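Local coordinates for protein VIN1 (Oscarella pearsei, PDB 6BFI) that binds actin filaments and may play a role in cell-cell adhesion, as a sponge member of the vinculin/alpha-catenin family, at residues Leu182-His187 / Thr252-Glu257; Ala188-Ser193 / Ile245-Gln250. All blocks are in the same frame, centred on the assembly; numbering follows the deposited sequence.

Contact 1: Leu182-His187 / Thr252-Glu257; sequences LTNLAH and TTTFEE
At the N-terminal end of helix 185-215, its N-cap Asn184 and the first-turn residues Ala186 and His187 meet Thr253, Phe255 and Glu256 of the loop that follows helix 224-249. His187 donates from NE2 to the backbone O of Thr253 at 3.1 Å; the bond is nearly straight (163° at the hydrogen) and lies close to the imidazole plane, entering at the ring edge. CE1 of the same ring lies 3.6 Å from CB of Phe255. The two rings meet obliquely, their planes 44° apart. Asn184 works as the cap of a helix in this all-helical vinculin-family fold: with its CG anti to the backbone N (chi1 -166°), OD1 turns back to accept from Ala186 N at 2.9 Å. A water also donates to OD1, at 2.8 Å, and to Glu256 OE2, at 2.9 Å, so the capping amide is tied to the carboxylate across the contact. Meanwhile ND2 lies 3.4 Å above the plane of the His187 ring, offset toward its rim. The methyl of Ala186 touches Phe255 CD2 at 3.8 Å, and Thr254 OG1 is hydrogen-bonded to Gln769, which ties the loop to helix 763-778.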
loop_
_atom_site.group_PDB
_atom_site.type_symbol
_atom_site.label_atom_id
_atom_site.label_comp_id
_atom_site.label_asym_id
_atom_site.label_seq_id
_atom_site.Cartn_x
_atom_site.Cartn_y
_atom_site.Cartn_z
ATOM N N LEU A 182 8.798 -14.482 -10.241
ATOM C CA LEU A 182 8.460 -14.549 -8.827
ATOM C C LEU A 182 6.954 -14.683 -8.630
ATOM O O LEU A 182 6.157 -14.129 -9.392
ATOM C CB LEU A 182 8.982 -13.310 -8.099
ATOM C CG LEU A 182 10.502 -13.112 -8.108
ATOM C CD1 LEU A 182 10.892 -11.868 -7.318
ATOM C CD2 LEU A 182 11.215 -14.342 -7.565
ATOM N N THR A 183 6.570 -15.442 -7.604
ATOM C CA THR A 183 5.165 -15.624 -7.263
ATOM C C THR A 183 4.630 -14.529 -6.356
ATOM O O THR A 183 3.410 -14.383 -6.236
ATOM C CB THR A 183 4.952 -16.981 -6.584
ATOM O OG1 THR A 183 5.859 -17.108 -5.480
ATOM C CG2 THR A 183 5.188 -18.116 -7.566
ATOM N N ASN A 184 5.513 -13.768 -5.717
ATOM C CA ASN A 184 5.121 -12.665 -4.851
ATOM C C ASN A 184 5.111 -11.374 -5.661
ATOM O O ASN A 184 6.160 -10.926 -6.134
ATOM C CB ASN A 184 6.085 -12.552 -3.672
ATOM C CG ASN A 184 5.564 -11.659 -2.569
ATOM O OD1 ASN A 184 4.906 -10.648 -2.825
ATOM N ND2 ASN A 184 5.854 -12.026 -1.333
ATOM N N LEU A 185 3.926 -10.782 -5.823
ATOM C CA LEU A 185 3.814 -9.556 -6.604
ATOM C C LEU A 185 4.561 -8.398 -5.955
ATOM O O LEU A 185 5.077 -7.524 -6.662
ATOM C CB LEU A 185 2.342 -9.190 -6.799
ATOM C CG LEU A 185 1.522 -10.096 -7.719
ATOM C CD1 LEU A 185 0.049 -9.720 -7.661
ATOM C CD2 LEU A 185 2.040 -10.017 -9.149
ATOM N N ALA A 186 4.631 -8.374 -4.622
ATOM C CA ALA A 186 5.315 -7.282 -3.937
ATOM C C ALA A 186 6.804 -7.272 -4.262
ATOM O O ALA A 186 7.383 -6.211 -4.524
ATOM C CB ALA A 186 5.089 -7.387 -2.429
ATOM N N HIS A 187 7.439 -8.447 -4.256
ATOM C CA HIS A 187 8.855 -8.529 -4.598
ATOM C C HIS A 187 9.101 -8.056 -6.025
ATOM O O HIS A 187 10.038 -7.290 -6.288
ATOM C CB HIS A 187 9.354 -9.961 -4.411
ATOM C CG HIS A 187 9.287 -10.441 -2.997
ATOM N ND1 HIS A 187 9.204 -9.580 -1.923
ATOM C CD2 HIS A 187 9.289 -11.690 -2.478
ATOM C CE1 HIS A 187 9.159 -10.279 -0.804
ATOM N NE2 HIS A 187 9.208 -11.563 -1.112
ATOM N N THR A 252 13.424 -15.516 -0.259
ATOM C CA THR A 252 12.751 -16.754 -0.636
ATOM C C THR A 252 11.519 -16.994 0.231
ATOM O O THR A 252 11.130 -18.138 0.467
ATOM C CB THR A 252 13.706 -17.944 -0.547
ATOM O OG1 THR A 252 14.153 -18.104 0.806
ATOM C CG2 THR A 252 14.911 -17.733 -1.453
ATOM N N THR A 253 10.898 -15.918 0.710
ATOM C CA THR A 253 9.800 -16.007 1.660
ATOM C C THR A 253 8.620 -15.167 1.192
ATOM O O THR A 253 8.785 -14.177 0.474
ATOM C CB THR A 253 10.229 -15.537 3.058
ATOM O OG1 THR A 253 10.792 -14.220 2.968
ATOM C CG2 THR A 253 11.256 -16.488 3.655
ATOM N N THR A 254 7.426 -15.579 1.611
ATOM C CA THR A 254 6.231 -14.778 1.382
ATOM C C THR A 254 6.307 -13.505 2.217
ATOM O O THR A 254 6.536 -13.558 3.429
ATOM C CB THR A 254 4.975 -15.576 1.736
ATOM O OG1 THR A 254 4.919 -16.768 0.939
ATOM C CG2 THR A 254 3.724 -14.746 1.484
ATOM N N PHE A 255 6.119 -12.358 1.559
ATOM C CA PHE A 255 6.307 -11.072 2.227
ATOM C C PHE A 255 5.280 -10.857 3.331
ATOM O O PHE A 255 5.618 -10.364 4.414
ATOM C CB PHE A 255 6.231 -9.941 1.201
ATOM C CG PHE A 255 6.613 -8.594 1.746
ATOM C CD1 PHE A 255 7.507 -8.481 2.800
ATOM C CD2 PHE A 255 6.074 -7.438 1.206
ATOM C CE1 PHE A 255 7.857 -7.241 3.300
ATOM C CE2 PHE A 255 6.420 -6.195 1.701
ATOM C CZ PHE A 255 7.313 -6.097 2.750
ATOM N N GLU A 256 4.026 -11.231 3.083
ATOM C CA GLU A 256 2.933 -10.915 3.995
ATOM C C GLU A 256 2.885 -11.869 5.185
ATOM O O GLU A 256 1.820 -12.084 5.772
ATOM C CB GLU A 256 1.599 -10.933 3.241
ATOM C CG GLU A 256 1.436 -9.817 2.204
ATOM C CD GLU A 256 2.255 -10.039 0.938
ATOM O OE1 GLU A 256 2.943 -11.077 0.836
ATOM O OE2 GLU A 256 2.209 -9.171 0.042
ATOM N N GLU A 257 4.031 -12.442 5.546
ATOM C CA GLU A 257 4.179 -13.281 6.730
ATOM C C GLU A 257 5.435 -12.893 7.496
ATOM O O GLU A 257 6.135 -13.743 8.054
ATOM C CB GLU A 257 4.210 -14.762 6.356
ATOM C CG GLU A 257 2.953 -15.260 5.662
ATOM C CD GLU A 257 2.995 -16.748 5.370
ATOM O OE1 GLU A 257 3.713 -17.479 6.085
ATOM O OE2 GLU A 257 2.311 -17.187 4.422
HETATM O O HOH W 1 2.212 -9.887 -2.819
#

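Contact 2: Ala188-Ser193 / Ile245-Gln250; sequences AQMLKS and IIRVLQ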
loop_
_atom_site.group_PDB
_atom_site.type_symbol
_atom_site.label_atom_id
_atom_site.label_comp_id
_atom_site.label_asym_id
_atom_site.label_seq_id
_atom_site.Cartn_x
_atom_site.Cartn_y
_atom_site.Cartn_z
ATOM N N ALA A 188 8.263 -8.507 -6.962
ATOM C CA ALA A 188 8.396 -8.062 -8.345
ATOM C C ALA A 188 8.249 -6.550 -8.447
ATOM O O ALA A 188 8.972 -5.897 -9.210
ATOM C CB ALA A 188 7.362 -8.767 -9.223
ATOM N N GLN A 189 7.330 -5.974 -7.668
ATOM C CA GLN A 189 7.134 -4.529 -7.707
ATOM C C GLN A 189 8.345 -3.788 -7.151
ATOM O O GLN A 189 8.727 -2.736 -7.677
ATOM C CB GLN A 189 5.871 -4.147 -6.937
ATOM C CG GLN A 189 5.496 -2.686 -7.094
ATOM C CD GLN A 189 5.351 -2.285 -8.550
ATOM O OE1 GLN A 189 4.535 -2.845 -9.282
ATOM N NE2 GLN A 189 6.153 -1.315 -8.980
ATOM N N MET A 190 8.958 -4.313 -6.087
ATOM C CA MET A 190 10.171 -3.690 -5.565
ATOM C C MET A 190 11.299 -3.748 -6.588
ATOM O O MET A 190 11.995 -2.749 -6.818
ATOM C CB MET A 190 10.587 -4.361 -4.255
ATOM C CG MET A 190 9.510 -4.318 -3.177
ATOM S SD MET A 190 9.994 -5.091 -1.616
ATOM C CE MET A 190 10.997 -3.792 -0.900
ATOM N N LEU A 191 11.482 -4.907 -7.230
ATOM C CA LEU A 191 12.510 -5.021 -8.260
ATOM C C LEU A 191 12.270 -4.022 -9.388
ATOM O O LEU A 191 13.186 -3.297 -9.791
ATOM C CB LEU A 191 12.559 -6.452 -8.798
ATOM C CG LEU A 191 13.065 -7.497 -7.800
ATOM C CD1 LEU A 191 12.958 -8.905 -8.364
ATOM C CD2 LEU A 191 14.500 -7.187 -7.394
ATOM N N LYS A 192 11.036 -3.960 -9.897
ATOM C CA LYS A 192 10.731 -3.026 -10.979
ATOM C C LYS A 192 10.976 -1.582 -10.556
ATOM O O LYS A 192 11.500 -0.777 -11.339
ATOM C CB LYS A 192 9.284 -3.208 -11.442
ATOM C CG LYS A 192 9.023 -4.514 -12.175
ATOM C CD LYS A 192 7.586 -4.600 -12.665
ATOM C CE LYS A 192 6.602 -4.595 -11.507
ATOM N NZ LYS A 192 5.186 -4.694 -11.971
ATOM N N SER A 193 10.614 -1.235 -9.319
ATOM C CA SER A 193 10.784 0.139 -8.856
ATOM C C SER A 193 12.260 0.517 -8.775
ATOM O O SER A 193 12.663 1.595 -9.234
ATOM C CB SER A 193 10.101 0.326 -7.501
ATOM O OG SER A 193 10.637 -0.559 -6.535
ATOM N N ILE A 245 17.948 -4.082 -4.580
ATOM C CA ILE A 245 17.788 -5.120 -5.598
ATOM C C ILE A 245 18.435 -6.416 -5.134
ATOM O O ILE A 245 17.859 -7.501 -5.277
ATOM C CB ILE A 245 18.366 -4.653 -6.947
ATOM C CG1 ILE A 245 17.367 -3.761 -7.679
ATOM C CG2 ILE A 245 18.728 -5.844 -7.820
ATOM C CD1 ILE A 245 17.884 -3.217 -8.993
ATOM N N ILE A 246 19.638 -6.325 -4.563
ATOM C CA ILE A 246 20.327 -7.522 -4.088
ATOM C C ILE A 246 19.547 -8.173 -2.954
ATOM O O ILE A 246 19.458 -9.403 -2.871
ATOM C CB ILE A 246 21.769 -7.176 -3.667
ATOM C CG1 ILE A 246 22.583 -6.738 -4.884
ATOM C CG2 ILE A 246 22.436 -8.365 -2.985
ATOM C CD1 ILE A 246 23.980 -6.256 -4.550
ATOM N N ARG A 247 18.960 -7.361 -2.071
ATOM C CA ARG A 247 18.225 -7.913 -0.937
ATOM C C ARG A 247 16.959 -8.628 -1.393
ATOM O O ARG A 247 16.664 -9.740 -0.942
ATOM C CB ARG A 247 17.887 -6.806 0.061
ATOM C CG ARG A 247 17.348 -7.329 1.382
ATOM C CD ARG A 247 16.812 -6.207 2.255
ATOM N NE ARG A 247 15.609 -5.605 1.686
ATOM C CZ ARG A 247 14.375 -6.053 1.903
ATOM N NH1 ARG A 247 14.177 -7.112 2.677
ATOM N NH2 ARG A 247 13.339 -5.443 1.342
ATOM N N VAL A 248 16.194 -8.000 -2.290
ATOM C CA VAL A 248 14.955 -8.605 -2.771
ATOM C C VAL A 248 15.249 -9.829 -3.626
ATOM O O VAL A 248 14.484 -10.802 -3.613
ATOM C CB VAL A 248 14.123 -7.559 -3.536
ATOM C CG1 VAL A 248 12.826 -8.171 -4.043
ATOM C CG2 VAL A 248 13.835 -6.360 -2.644
ATOM N N LEU A 249 16.355 -9.806 -4.376
ATOM C CA LEU A 249 16.751 -10.964 -5.170
ATOM C C LEU A 249 16.939 -12.205 -4.308
ATOM O O LEU A 249 16.683 -13.323 -4.765
ATOM C CB LEU A 249 18.041 -10.661 -5.939
ATOM C CG LEU A 249 17.913 -10.078 -7.346
ATOM C CD1 LEU A 249 19.274 -9.652 -7.884
ATOM C CD2 LEU A 249 17.273 -11.091 -8.274
ATOM N N GLN A 250 17.376 -12.029 -3.062
ATOM C CA GLN A 250 17.707 -13.139 -2.182
ATOM C C GLN A 250 16.567 -13.536 -1.253
ATOM O O GLN A 250 16.739 -14.454 -0.443
ATOM C CB GLN A 250 18.952 -12.795 -1.357
ATOM C CG GLN A 250 20.211 -12.613 -2.195
ATOM C CD GLN A 250 21.406 -12.170 -1.373
ATOM O OE1 GLN A 250 21.259 -11.449 -0.386
ATOM N NE2 GLN A 250 22.597 -12.602 -1.776
#
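Ile245 meets Leu191 where the backbones of the two segments come nearest, their CA atoms 5.9 Å apart. Its CG2 methyl lies 4.5 Å from Leu191 CD2, a loose apolar contact, and the same leucine methyl also rests against the backbone O of Ile245. That carbonyl already accepts from Leu249 N within its own helix, so the methyl packs on an oxygen whose bonding is satisfied. Ile246 faces the other way, onto Cys138 and Arg139 of helix 102-145. Arg247 stands at the more open side of the contact. A bend at chi3 (68°) turns its guanidinium across towards Met190; its NH2 forms a salt bridge with Glu244, and Met190 CE comes up to the edge of this group, 3.6 Å from NH2 and near its plane. The thioether chain, itself bent only at its last torsion (chi3 79°), thus abuts the arginine end through its terminal methyl, without a polar bond to it. Val248 points toward the opposite helix and divides its methyls between two partners. CG1, anti to the backbone N, lies 3.8 Å from Leu191 CG, and CG2 faces the Met190 chain, 4.1 Å from CB. The leucine and valine side chains lie alongside each other, pointing opposite ways. Leu249 closes the patch, with CG 4.5 Å from Leu191 CD2, while it also touches Met134 of helix 102-145 and Arg178 of helix 154-178. The segment axes pass 9.6 Å apart with a signed crossing angle of -158°, an antiparallel pairing characteristic of the helical bundles from which vinculin-family proteins are built.

Overall arrangement
Followed from the N terminus, the chain first passes through 182-187, which leads into helix 185-215, and 188-193 comes directly after it on that helix. It then returns along helix 224-249, where 245-250 pairs with 188-193 and closes the inner loop of contact 2. A few residues later 252-257 meets 182-187, so contact 1 closes the outer loop and contact 2 is nested within it. Their centres lie about 10 Å apart, and they join directly: His187 O packs on Val248 CG1, and Leu182 CD1 on Leu191 CD1. This nesting illustrates how an antiparallel helix pair, buried in contact 2, can be continued at the surface by contact 1, between a helix start and the loop leaving its partner.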